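Local coordinates for protein yojF (Bacillus subtilis, PDB 1NJH), which is of unknown function but belongs to the DUF1806 family and folds into a largely antiparallel beta structure that associates with a second copy of itself, at residues A[7-13]-A[60-65]; A[15-19]-A[89-95]; A[26-32]-A[105-111]; A[66-70]-A[81-85]. All blocks are in the same frame, centred on the assembly; numbering follows the deposited sequence.

From the N terminus, three contacts open before any closes. Residues 7-13 and 15-19, both on helix 9-18, begin contacts 1 and 2, and strand 24-32 begins contact 3. The end of strand 45-63 closes contact 1 by bringing residues 60-65 against the helix. Contact 4 then opens and closes locally between strands 68-74 and 78-89, in series with contact 1 and nested inside the loops of contacts 2 and 3. Residues 89-95 close contact 2 and residues 105-111 close contact 3. Contacts 1, 2 and 3 therefore all cross one another. Contacts 1 and 2 fasten the helix to the sheet and its loop; contacts 3 and 4 pair strands within the sheet.

Contact 1 of 4, residues A[7-13]-A[60-65]; sequences IIKEDVQ and AKIKGN. With IPA (isopropyl alcohol), chain B.
Gln13 meets the backbone of Ala60 and Ile62 with both ends of its amide, a two-point polar link between helix and strand. Its NE2 donates to Ala60 O at 3.0 Å, almost straight at the hydrogen (177°), although it stands above that carbonyl's plane; the same NE2 also bonds Glu17. On the acceptor side, Gln13 OE1 takes Ile62 N at 3.1 Å (160°) and a water at 2.7 Å. That water gives its second proton to Ile62 O, 2.9 Å from the water oxygen, so both backbone polar atoms of Ile62 are engaged. A bend at the second torsion of Gln13 turns the amide along the strand. A leucine here would probably leave Ile62 N and Ala60 O without their mates and strip one donor from Glu17. Lys9 runs fully extended past Ile62 and places NZ 2.9 Å from Gly64 O, to which it donates; a second NZ bond goes to an isopropyl alcohol, probably from the crystallisation liquor. Beneath these polar links, Ile62 CD1 touches Val12 CG1 at 3.7 Å, crossing it at about a right angle, and meets Ile7 CG2 tip to tip at 3.9 Å. Lys61 and Lys63 use their backbones for strand 68-74, whereas Ala60 and Ile62 turn theirs to the helix. The segment axes approach to 8.2 Å at 165°, a helix packed antiparallel over a sheet strand, with a glutamine amide bridging two backbone groups of that strand.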
# COMPACT_ATOMS: atom_id res chain seq x y z
N ILE A 7 7.31 -12.63 -15.85
CA ILE A 7 6.68 -11.50 -16.52
C ILE A 7 7.06 -11.25 -17.98
O ILE A 7 8.24 -11.21 -18.34
CB ILE A 7 6.94 -10.18 -15.73
CG1 ILE A 7 6.03 -10.16 -14.50
CG2 ILE A 7 6.71 -8.95 -16.62
CD1 ILE A 7 6.26 -8.96 -13.60
N ILE A 8 6.03 -11.10 -18.81
CA ILE A 8 6.20 -10.78 -20.22
C ILE A 8 5.71 -9.34 -20.25
O ILE A 8 4.50 -9.08 -20.24
CB ILE A 8 5.32 -11.65 -21.14
CG1 ILE A 8 5.74 -13.11 -21.03
CG2 ILE A 8 5.46 -11.18 -22.58
CD1 ILE A 8 4.83 -14.07 -21.78
N LYS A 9 6.65 -8.41 -20.24
CA LYS A 9 6.37 -6.99 -20.21
C LYS A 9 5.20 -6.51 -21.06
O LYS A 9 4.31 -5.83 -20.55
CB LYS A 9 7.63 -6.23 -20.59
CG LYS A 9 7.68 -4.83 -20.05
CD LYS A 9 8.99 -4.18 -20.41
CE LYS A 9 9.07 -2.76 -19.92
NZ LYS A 9 10.38 -2.16 -20.28
N GLU A 10 5.20 -6.85 -22.34
CA GLU A 10 4.13 -6.40 -23.23
C GLU A 10 2.75 -6.94 -22.88
O GLU A 10 1.74 -6.24 -23.09
CB GLU A 10 4.47 -6.75 -24.68
CG GLU A 10 5.39 -5.75 -25.38
CD GLU A 10 6.74 -5.59 -24.71
OE1 GLU A 10 6.79 -5.13 -23.55
OE2 GLU A 10 7.76 -5.93 -25.34
N ASP A 11 2.68 -8.16 -22.35
CA ASP A 11 1.40 -8.78 -21.99
C ASP A 11 0.84 -8.09 -20.75
O ASP A 11 -0.36 -7.84 -20.66
CB ASP A 11 1.57 -10.28 -21.72
CG ASP A 11 0.23 -11.05 -21.72
OD1 ASP A 11 0.07 -11.97 -20.89
OD2 ASP A 11 -0.65 -10.74 -22.56
N VAL A 12 1.70 -7.78 -19.79
CA VAL A 12 1.27 -7.10 -18.57
C VAL A 12 0.77 -5.71 -18.93
O VAL A 12 -0.29 -5.28 -18.46
CB VAL A 12 2.41 -6.97 -17.54
CG1 VAL A 12 1.97 -6.07 -16.40
CG2 VAL A 12 2.77 -8.34 -16.99
N GLN A 13 1.53 -5.02 -19.78
CA GLN A 13 1.14 -3.68 -20.20
C GLN A 13 -0.24 -3.72 -20.84
O GLN A 13 -1.09 -2.88 -20.56
CB GLN A 13 2.15 -3.11 -21.21
CG GLN A 13 1.78 -1.71 -21.68
CD GLN A 13 1.80 -0.69 -20.55
OE1 GLN A 13 2.76 -0.62 -19.77
NE2 GLN A 13 0.75 0.12 -20.46
N ALA A 60 -1.18 3.88 -16.96
CA ALA A 60 -0.54 2.75 -16.31
C ALA A 60 0.63 2.30 -17.15
O ALA A 60 0.55 2.26 -18.38
CB ALA A 60 -1.55 1.59 -16.16
N LYS A 61 1.73 1.96 -16.48
CA LYS A 61 2.90 1.51 -17.19
C LYS A 61 3.78 0.57 -16.39
O LYS A 61 4.01 0.78 -15.20
CB LYS A 61 3.74 2.72 -17.63
CG LYS A 61 4.98 2.36 -18.44
CD LYS A 61 5.56 3.60 -19.11
CE LYS A 61 6.83 3.27 -19.91
NZ LYS A 61 6.58 2.30 -21.01
N ILE A 62 4.24 -0.50 -17.04
CA ILE A 62 5.16 -1.41 -16.40
C ILE A 62 6.51 -1.07 -17.04
O ILE A 62 6.60 -0.93 -18.26
CB ILE A 62 4.80 -2.90 -16.64
CG1 ILE A 62 5.91 -3.79 -16.07
CG2 ILE A 62 4.53 -3.16 -18.12
CD1 ILE A 62 5.53 -5.26 -15.96
N LYS A 63 7.52 -0.88 -16.20
CA LYS A 63 8.86 -0.52 -16.66
C LYS A 63 9.94 -1.44 -16.12
O LYS A 63 9.73 -2.20 -15.17
CB LYS A 63 9.20 0.92 -16.25
CG LYS A 63 8.25 1.98 -16.77
CD LYS A 63 8.72 3.38 -16.38
CE LYS A 63 7.71 4.44 -16.80
NZ LYS A 63 8.20 5.83 -16.56
N GLY A 64 11.12 -1.34 -16.73
CA GLY A 64 12.24 -2.16 -16.30
C GLY A 64 12.46 -3.34 -17.22
O GLY A 64 11.70 -3.54 -18.16
N ASN A 65 13.50 -4.12 -16.95
CA ASN A 65 13.81 -5.28 -17.76
C ASN A 65 13.88 -6.55 -16.91
O ASN A 65 14.29 -7.60 -17.40
CB ASN A 65 15.14 -5.07 -18.49
CG ASN A 65 15.07 -3.93 -19.50
OD1 ASN A 65 14.39 -4.03 -20.52
ND2 ASN A 65 15.76 -2.83 -19.20
C1 IPA B . 11.33 2.35 -19.11
C2 IPA B . 11.42 1.20 -19.96
C3 IPA B . 12.31 0.17 -19.38
O2 IPA B . 10.09 0.72 -20.16
O HOH W 1 5.25 -0.95 -20.86

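Contact 2 of 4, residues A[15-19]-A[89-95]; sequences SLERY and VDEENRL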
# COMPACT_ATOMS: atom_id res chain seq x y z
N SER A 15 -2.53 -5.87 -20.30
CA SER A 15 -3.50 -6.19 -19.25
C SER A 15 -3.82 -4.96 -18.39
O SER A 15 -4.97 -4.73 -18.00
CB SER A 15 -2.95 -7.31 -18.37
OG SER A 15 -3.90 -7.69 -17.38
N LEU A 16 -2.80 -4.15 -18.10
CA LEU A 16 -3.01 -2.96 -17.29
C LEU A 16 -3.94 -1.98 -18.01
O LEU A 16 -4.86 -1.43 -17.41
CB LEU A 16 -1.68 -2.26 -16.97
CG LEU A 16 -0.68 -2.98 -16.05
CD1 LEU A 16 0.67 -2.25 -16.10
CD2 LEU A 16 -1.19 -3.00 -14.61
N GLU A 17 -3.70 -1.76 -19.30
CA GLU A 17 -4.53 -0.84 -20.07
C GLU A 17 -5.97 -1.32 -20.13
O GLU A 17 -6.90 -0.54 -20.28
CB GLU A 17 -3.93 -0.67 -21.47
CG GLU A 17 -2.46 -0.32 -21.39
CD GLU A 17 -1.77 -0.18 -22.72
OE1 GLU A 17 -2.15 -0.89 -23.68
OE2 GLU A 17 -0.82 0.63 -22.80
N ARG A 18 -6.14 -2.63 -19.98
CA ARG A 18 -7.46 -3.25 -20.01
C ARG A 18 -8.34 -2.73 -18.87
O ARG A 18 -9.52 -2.45 -19.07
CB ARG A 18 -7.30 -4.76 -19.88
CG ARG A 18 -8.59 -5.57 -19.97
CD ARG A 18 -8.34 -6.99 -19.48
NE ARG A 18 -7.14 -7.57 -20.07
CZ ARG A 18 -6.55 -8.69 -19.65
NH1 ARG A 18 -7.06 -9.36 -18.63
NH2 ARG A 18 -5.46 -9.13 -20.25
N TYR A 19 -7.75 -2.58 -17.69
CA TYR A 19 -8.48 -2.13 -16.50
C TYR A 19 -8.48 -0.61 -16.30
O TYR A 19 -9.04 -0.13 -15.32
CB TYR A 19 -7.90 -2.75 -15.23
CG TYR A 19 -7.87 -4.26 -15.21
CD1 TYR A 19 -9.01 -5.00 -14.91
CD2 TYR A 19 -6.69 -4.95 -15.49
CE1 TYR A 19 -8.98 -6.40 -14.90
CE2 TYR A 19 -6.65 -6.33 -15.49
CZ TYR A 19 -7.79 -7.05 -15.19
OH TYR A 19 -7.73 -8.43 -15.22
N VAL A 89 -3.05 -14.04 -15.32
CA VAL A 89 -4.38 -13.46 -15.38
C VAL A 89 -5.21 -14.70 -15.14
O VAL A 89 -5.20 -15.61 -15.97
CB VAL A 89 -4.66 -12.86 -16.75
CG1 VAL A 89 -6.13 -12.47 -16.86
CG2 VAL A 89 -3.76 -11.65 -16.97
N ASP A 90 -5.91 -14.74 -14.01
CA ASP A 90 -6.68 -15.92 -13.66
C ASP A 90 -8.04 -16.09 -14.32
O ASP A 90 -8.46 -15.26 -15.13
CB ASP A 90 -6.82 -16.01 -12.13
CG ASP A 90 -7.65 -14.90 -11.54
OD1 ASP A 90 -7.56 -14.73 -10.31
OD2 ASP A 90 -8.40 -14.22 -12.27
N GLU A 91 -8.71 -17.18 -13.97
CA GLU A 91 -10.02 -17.50 -14.53
C GLU A 91 -11.04 -16.39 -14.32
O GLU A 91 -12.00 -16.26 -15.08
CB GLU A 91 -10.55 -18.80 -13.91
CG GLU A 91 -10.48 -18.86 -12.39
CD GLU A 91 -9.07 -19.06 -11.85
OE1 GLU A 91 -8.91 -19.16 -10.62
OE2 GLU A 91 -8.12 -19.12 -12.66
N GLU A 92 -10.83 -15.58 -13.28
CA GLU A 92 -11.73 -14.48 -12.99
C GLU A 92 -11.26 -13.21 -13.67
O GLU A 92 -11.78 -12.12 -13.43
CB GLU A 92 -11.83 -14.26 -11.48
CG GLU A 92 -12.60 -15.36 -10.77
CD GLU A 92 -12.41 -15.33 -9.27
OE1 GLU A 92 -12.63 -14.26 -8.66
OE2 GLU A 92 -12.03 -16.37 -8.69
N ASN A 93 -10.27 -13.36 -14.55
CA ASN A 93 -9.71 -12.24 -15.28
C ASN A 93 -9.10 -11.21 -14.33
O ASN A 93 -9.27 -10.00 -14.51
CB ASN A 93 -10.80 -11.58 -16.13
CG ASN A 93 -10.23 -10.56 -17.09
OD1 ASN A 93 -9.41 -10.88 -17.95
ND2 ASN A 93 -10.67 -9.31 -16.96
N ARG A 94 -8.40 -11.69 -13.31
CA ARG A 94 -7.76 -10.76 -12.38
C ARG A 94 -6.27 -10.79 -12.65
O ARG A 94 -5.67 -11.87 -12.76
CB ARG A 94 -8.05 -11.17 -10.93
CG ARG A 94 -9.53 -11.16 -10.59
CD ARG A 94 -9.77 -11.56 -9.14
NE ARG A 94 -9.20 -12.86 -8.81
CZ ARG A 94 -9.37 -13.47 -7.64
NH1 ARG A 94 -10.10 -12.89 -6.70
NH2 ARG A 94 -8.80 -14.65 -7.41
N LEU A 95 -5.67 -9.61 -12.80
CA LEU A 95 -4.24 -9.52 -13.04
C LEU A 95 -3.53 -9.63 -11.70
O LEU A 95 -3.68 -8.77 -10.82
CB LEU A 95 -3.88 -8.19 -13.74
CG LEU A 95 -2.40 -7.85 -13.91
CD1 LEU A 95 -1.72 -8.87 -14.82
CD2 LEU A 95 -2.26 -6.44 -14.52
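Tyr19 and Leu95 are brought together by different first torsions. CG of Tyr19 lies opposite its own carbonyl carbon (chi1 -57°), which aims the hydroxyl at Asn93, while Leu95 sends CG away from its nitrogen (chi1 172°) and so turns its methyls to the helix. Tyr19 OH donates to Asn93 O, which lies at the ring edge; the very short modelled separation of 2.3 Å leaves the detail of this bond doubtful. Farther along the same ring, Tyr19 CE2 packs against Leu95 CB at 3.8 Å. Ser15 OG rests on the methyls of Leu95, 3.5 Å from Leu95 CD2. Leu16 CD2 adds an apolar touch at 3.6 Å to Leu95 CD2. Arg18 has two conformers; in one of them its guanidinium lays a face over Ser15 OG and NH1 sits beside Asn93 OD1, a pairing best treated as provisional. The loop's own shape is held by a type I turn from Asp90 to Asn93 and by a salt-bridge network. Arg94 NE donates to Asp90 OD1 at 2.9 Å in the guanidinium plane, with NH2 reaching the same oxygen, while Arg94 N lies 2.7 Å from Asp90 OD2. Glu92 OE1 stands over a face of that guanidinium as a charge neighbour. On the loop side, Asn93 ND2 is held by Glu114. Behind the contact, Leu16 packs on Ala60, Val70, Leu72 and Ile112, and Tyr19 on Tyr57 and Ile112, which seats the end of helix 9-18 against strands 45-63, 68-74 and 106-113.

Contact 3 of 4, residues A[26-32]-A[105-111]; sequences IHLETTT and KLAISLQ
Leu110 leans across Leu28 and Ile26, and its path can be traced atom by atom. Its CB stands 4.2 Å from Leu28 CD1. CG, set opposite the backbone nitrogen (chi1 175°), then divides the chain into two methyls with different neighbours. CD1 turns to the facing strand, where Leu110 CD1 is 3.8 Å from Ile26 CG2, with Leu28 CD1 and the carbonyl of His27 also close by. CD2 goes the other way, toward the side chains of Ala81 and Val70, and Leu110 CD2 lies 4.1 Å from Ala81 CB. These two strands form a regular antiparallel pair at 167°, in which His27-Gln111, Glu29-Ser109 and Thr31-Ala107 are hydrogen-bonded pairs, each linked by two backbone bonds; the shortest runs from Gln111 N to His27 O at 2.8 Å. Between them the non-hydrogen-bonded pairs add CA-H...O contacts, as from Leu28 CA to Ser109 O. At the start of the second strand, Lys105 and Leu106 make a G1 beta bulge against strand 95-101. On the sheet face of His27, Glu29 and Thr31, Thr31 OG1 lies 3.1 Å from Ala107 CB, a tight contact. Gln111 lies alongside His27, their flat groups turned 52° apart. His27 ND1, with Ser109 OG at the ring edge 4.0 Å away, is buried without a modelled partner, while Tyr49 meets the ring edge-to-face. The other face reaches the second subunit: Thr30 OG1 makes a weak hydrogen bond to Thr30 OG1 of that subunit, Leu28 packs on its Tyr49, and Leu106 on its Thr32.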
# COMPACT_ATOMS: atom_id res chain seq x y z
N ILE A 26 -8.00 -3.07 -5.81
CA ILE A 26 -6.59 -3.35 -5.74
C ILE A 26 -6.15 -4.01 -4.42
O ILE A 26 -6.67 -3.70 -3.34
CB ILE A 26 -5.78 -2.03 -5.96
CG1 ILE A 26 -5.98 -1.56 -7.42
CG2 ILE A 26 -4.30 -2.22 -5.61
CD1 ILE A 26 -5.10 -0.45 -7.85
N HIS A 27 -5.22 -4.95 -4.55
CA HIS A 27 -4.60 -5.57 -3.40
C HIS A 27 -3.12 -5.24 -3.57
O HIS A 27 -2.54 -5.53 -4.63
CB HIS A 27 -4.77 -7.09 -3.37
CG HIS A 27 -4.18 -7.71 -2.15
ND1 HIS A 27 -2.88 -8.16 -2.08
CD2 HIS A 27 -4.69 -7.87 -0.91
CE1 HIS A 27 -2.61 -8.56 -0.85
NE2 HIS A 27 -3.70 -8.40 -0.12
N LEU A 28 -2.50 -4.61 -2.57
CA LEU A 28 -1.08 -4.25 -2.62
C LEU A 28 -0.53 -4.60 -1.26
O LEU A 28 -0.99 -4.08 -0.25
CB LEU A 28 -0.91 -2.76 -2.88
CG LEU A 28 0.55 -2.27 -2.88
CD1 LEU A 28 1.34 -2.95 -4.00
CD2 LEU A 28 0.57 -0.75 -3.04
N GLU A 29 0.45 -5.49 -1.25
CA GLU A 29 1.00 -5.98 0.01
C GLU A 29 2.50 -6.23 -0.07
O GLU A 29 3.02 -6.64 -1.11
CB GLU A 29 0.25 -7.28 0.37
CG GLU A 29 0.84 -8.11 1.51
CD GLU A 29 0.02 -9.37 1.83
OE1 GLU A 29 -0.71 -9.86 0.95
OE2 GLU A 29 0.12 -9.87 2.98
N THR A 30 3.19 -5.97 1.04
CA THR A 30 4.63 -6.20 1.14
C THR A 30 4.85 -7.01 2.42
O THR A 30 4.27 -6.71 3.46
CB THR A 30 5.47 -4.88 1.21
OG1 THR A 30 5.00 -4.04 2.27
CG2 THR A 30 5.37 -4.13 -0.09
N THR A 31 5.69 -8.03 2.32
CA THR A 31 5.98 -8.89 3.46
C THR A 31 7.48 -9.08 3.61
O THR A 31 8.24 -8.81 2.68
CB THR A 31 5.34 -10.27 3.26
OG1 THR A 31 5.79 -10.81 2.01
CG2 THR A 31 3.82 -10.17 3.24
N THR A 32 7.92 -9.53 4.79
CA THR A 32 9.34 -9.76 5.04
C THR A 32 9.55 -10.95 5.97
O THR A 32 8.60 -11.56 6.45
CB THR A 32 10.00 -8.53 5.70
OG1 THR A 32 9.44 -8.32 7.00
CG2 THR A 32 9.78 -7.29 4.85
N LYS A 105 14.91 -11.27 1.55
CA LYS A 105 13.75 -11.72 2.30
C LYS A 105 12.66 -10.65 2.21
O LYS A 105 12.14 -10.19 3.22
CB LYS A 105 14.11 -11.96 3.77
CG LYS A 105 14.89 -13.24 4.03
CD LYS A 105 13.97 -14.45 3.95
CE LYS A 105 14.68 -15.72 4.41
NZ LYS A 105 13.76 -16.89 4.49
N LEU A 106 12.33 -10.26 0.98
CA LEU A 106 11.30 -9.25 0.76
C LEU A 106 10.36 -9.77 -0.31
O LEU A 106 10.79 -10.35 -1.30
CB LEU A 106 11.93 -7.94 0.30
CG LEU A 106 11.29 -6.63 0.76
CD1 LEU A 106 11.85 -5.50 -0.10
CD2 LEU A 106 9.78 -6.68 0.64
N ALA A 107 9.06 -9.58 -0.11
CA ALA A 107 8.09 -10.03 -1.09
C ALA A 107 7.07 -8.94 -1.34
O ALA A 107 6.78 -8.11 -0.45
CB ALA A 107 7.39 -11.29 -0.60
N ILE A 108 6.53 -8.94 -2.55
CA ILE A 108 5.54 -7.95 -2.91
C ILE A 108 4.48 -8.56 -3.80
O ILE A 108 4.74 -9.49 -4.57
CB ILE A 108 6.20 -6.76 -3.63
CG1 ILE A 108 5.13 -5.72 -3.97
CG2 ILE A 108 6.94 -7.24 -4.88
CD1 ILE A 108 5.69 -4.36 -4.26
N SER A 109 3.28 -8.01 -3.69
CA SER A 109 2.15 -8.48 -4.47
C SER A 109 1.28 -7.30 -4.86
O SER A 109 0.99 -6.44 -4.02
CB SER A 109 1.33 -9.48 -3.63
OG SER A 109 0.09 -9.78 -4.26
N LEU A 110 0.91 -7.23 -6.14
CA LEU A 110 0.01 -6.19 -6.65
C LEU A 110 -0.99 -6.95 -7.50
O LEU A 110 -0.61 -7.67 -8.44
CB LEU A 110 0.74 -5.14 -7.51
CG LEU A 110 -0.20 -4.10 -8.15
CD1 LEU A 110 -0.94 -3.28 -7.09
CD2 LEU A 110 0.61 -3.16 -9.08
N GLN A 111 -2.27 -6.84 -7.14
CA GLN A 111 -3.34 -7.53 -7.85
C GLN A 111 -4.47 -6.54 -8.19
O GLN A 111 -4.80 -5.68 -7.38
CB GLN A 111 -3.89 -8.66 -6.97
CG GLN A 111 -2.83 -9.56 -6.32
CD GLN A 111 -3.46 -10.75 -5.61
OE1 GLN A 111 -4.59 -10.65 -5.12
NE2 GLN A 111 -2.75 -11.86 -5.54

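Contact 4 of 4, residues A[66-70]-A[81-85]; sequences GPYRV and AEGLT
Tyr68 and Leu84 pair across an antiparallel beta hairpin whose register is shifted by a G1 beta bulge: Gly83 and Leu84 both face Tyr68. Evidence for the bulge lies in Tyr68 O, which accepts from Leu84 N and, weakly, from Gly83 N at 3.0 Å. Gly83 has a positive phi at which a side chain would jam against the preceding carbonyl. Packing is tight on the face of Val70 and Leu84, where Val70 CG2 crosses Leu84 CD1 at about a right angle, 3.6 Å apart, and Ile108 and Leu110 cover from strand 106-113. The strand pair itself has short backbone bonds: Val70 N to Ala81 O is 2.8 Å, and Tyr68 N to Leu84 O is 2.7 Å. Beyond the pairing, Pro67, after a cis peptide, lies beside Thr85, with CB 3.8 Å from Thr85 CG2. The side of Arg69 and Glu82 is looser. Arg69 NE and Glu82 OE2 are not in contact, so any attraction between the charges is probably weak. A bend at chi2 (71°) folds Glu82 back, so that OE1 receives Gly83 N at 2.6 Å through its anti lone pair. Swapping Glu82 for a leucine is likely to leave Gly83 N with nothing but its weak bond to Tyr68 O and to take away the acceptor that ties the water on Arg69 NH1 to this strand. Glu82 also packs on Val46 of the second subunit. That water accepts from Arg69 NH1 at 3.0 Å in the guanidinium plane and lies 2.9 Å from Glu82 OE1.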
# COMPACT_ATOMS: atom_id res chain seq x y z
N GLY A 66 13.48 -6.43 -15.65
CA GLY A 66 13.51 -7.58 -14.76
C GLY A 66 14.48 -7.42 -13.60
O GLY A 66 15.69 -7.41 -13.82
N PRO A 67 13.99 -7.25 -12.36
CA PRO A 67 12.56 -7.20 -12.01
C PRO A 67 11.88 -5.99 -12.65
O PRO A 67 12.54 -5.17 -13.27
CB PRO A 67 12.58 -7.12 -10.49
CG PRO A 67 13.85 -7.86 -10.13
CD PRO A 67 14.81 -7.28 -11.15
N TYR A 68 10.57 -5.88 -12.46
CA TYR A 68 9.81 -4.78 -13.04
C TYR A 68 9.13 -3.89 -12.02
O TYR A 68 9.03 -4.24 -10.85
CB TYR A 68 8.77 -5.35 -13.99
CG TYR A 68 9.36 -6.21 -15.08
CD1 TYR A 68 9.77 -5.65 -16.29
CD2 TYR A 68 9.56 -7.58 -14.88
CE1 TYR A 68 10.35 -6.44 -17.28
CE2 TYR A 68 10.14 -8.38 -15.86
CZ TYR A 68 10.53 -7.80 -17.06
OH TYR A 68 11.11 -8.57 -18.05
N ARG A 69 8.68 -2.73 -12.47
CA ARG A 69 7.99 -1.80 -11.60
C ARG A 69 6.74 -1.32 -12.31
O ARG A 69 6.76 -1.00 -13.50
CB ARG A 69 8.90 -0.63 -11.19
CG ARG A 69 9.58 0.12 -12.30
CD ARG A 69 10.69 0.99 -11.73
NE ARG A 69 11.19 1.95 -12.70
CZ ARG A 69 12.00 1.65 -13.71
NH1 ARG A 69 12.42 0.40 -13.87
NH2 ARG A 69 12.38 2.59 -14.56
N VAL A 70 5.64 -1.27 -11.58
CA VAL A 70 4.39 -0.85 -12.16
C VAL A 70 3.91 0.41 -11.46
O VAL A 70 3.95 0.49 -10.24
CB VAL A 70 3.30 -1.96 -11.99
CG1 VAL A 70 1.94 -1.42 -12.37
CG2 VAL A 70 3.64 -3.16 -12.89
N ALA A 81 4.54 -0.16 -7.44
CA ALA A 81 5.11 -1.39 -6.89
C ALA A 81 6.39 -1.71 -7.66
O ALA A 81 6.39 -1.72 -8.89
CB ALA A 81 4.12 -2.56 -7.01
N GLU A 82 7.47 -1.98 -6.94
CA GLU A 82 8.75 -2.33 -7.56
C GLU A 82 9.16 -3.74 -7.11
O GLU A 82 8.80 -4.18 -6.02
CB GLU A 82 9.83 -1.33 -7.13
CG GLU A 82 11.28 -1.80 -7.32
CD GLU A 82 11.71 -1.85 -8.78
OE1 GLU A 82 11.35 -2.82 -9.49
OE2 GLU A 82 12.41 -0.91 -9.22
N GLY A 83 9.92 -4.43 -7.96
CA GLY A 83 10.38 -5.77 -7.62
C GLY A 83 9.50 -6.89 -8.13
O GLY A 83 9.62 -8.02 -7.67
N LEU A 84 8.61 -6.58 -9.06
CA LEU A 84 7.71 -7.60 -9.62
C LEU A 84 8.45 -8.47 -10.63
O LEU A 84 9.15 -7.96 -11.51
CB LEU A 84 6.52 -6.91 -10.29
CG LEU A 84 5.68 -6.06 -9.32
CD1 LEU A 84 4.66 -5.27 -10.12
CD2 LEU A 84 4.98 -6.95 -8.28
N THR A 85 8.28 -9.79 -10.52
CA THR A 85 8.94 -10.71 -11.45
C THR A 85 8.02 -11.72 -12.11
O THR A 85 8.35 -12.25 -13.18
CB THR A 85 10.06 -11.52 -10.74
OG1 THR A 85 9.48 -12.30 -9.68
CG2 THR A 85 11.12 -10.59 -10.17
O HOH W 2 12.36 -2.05 -12.13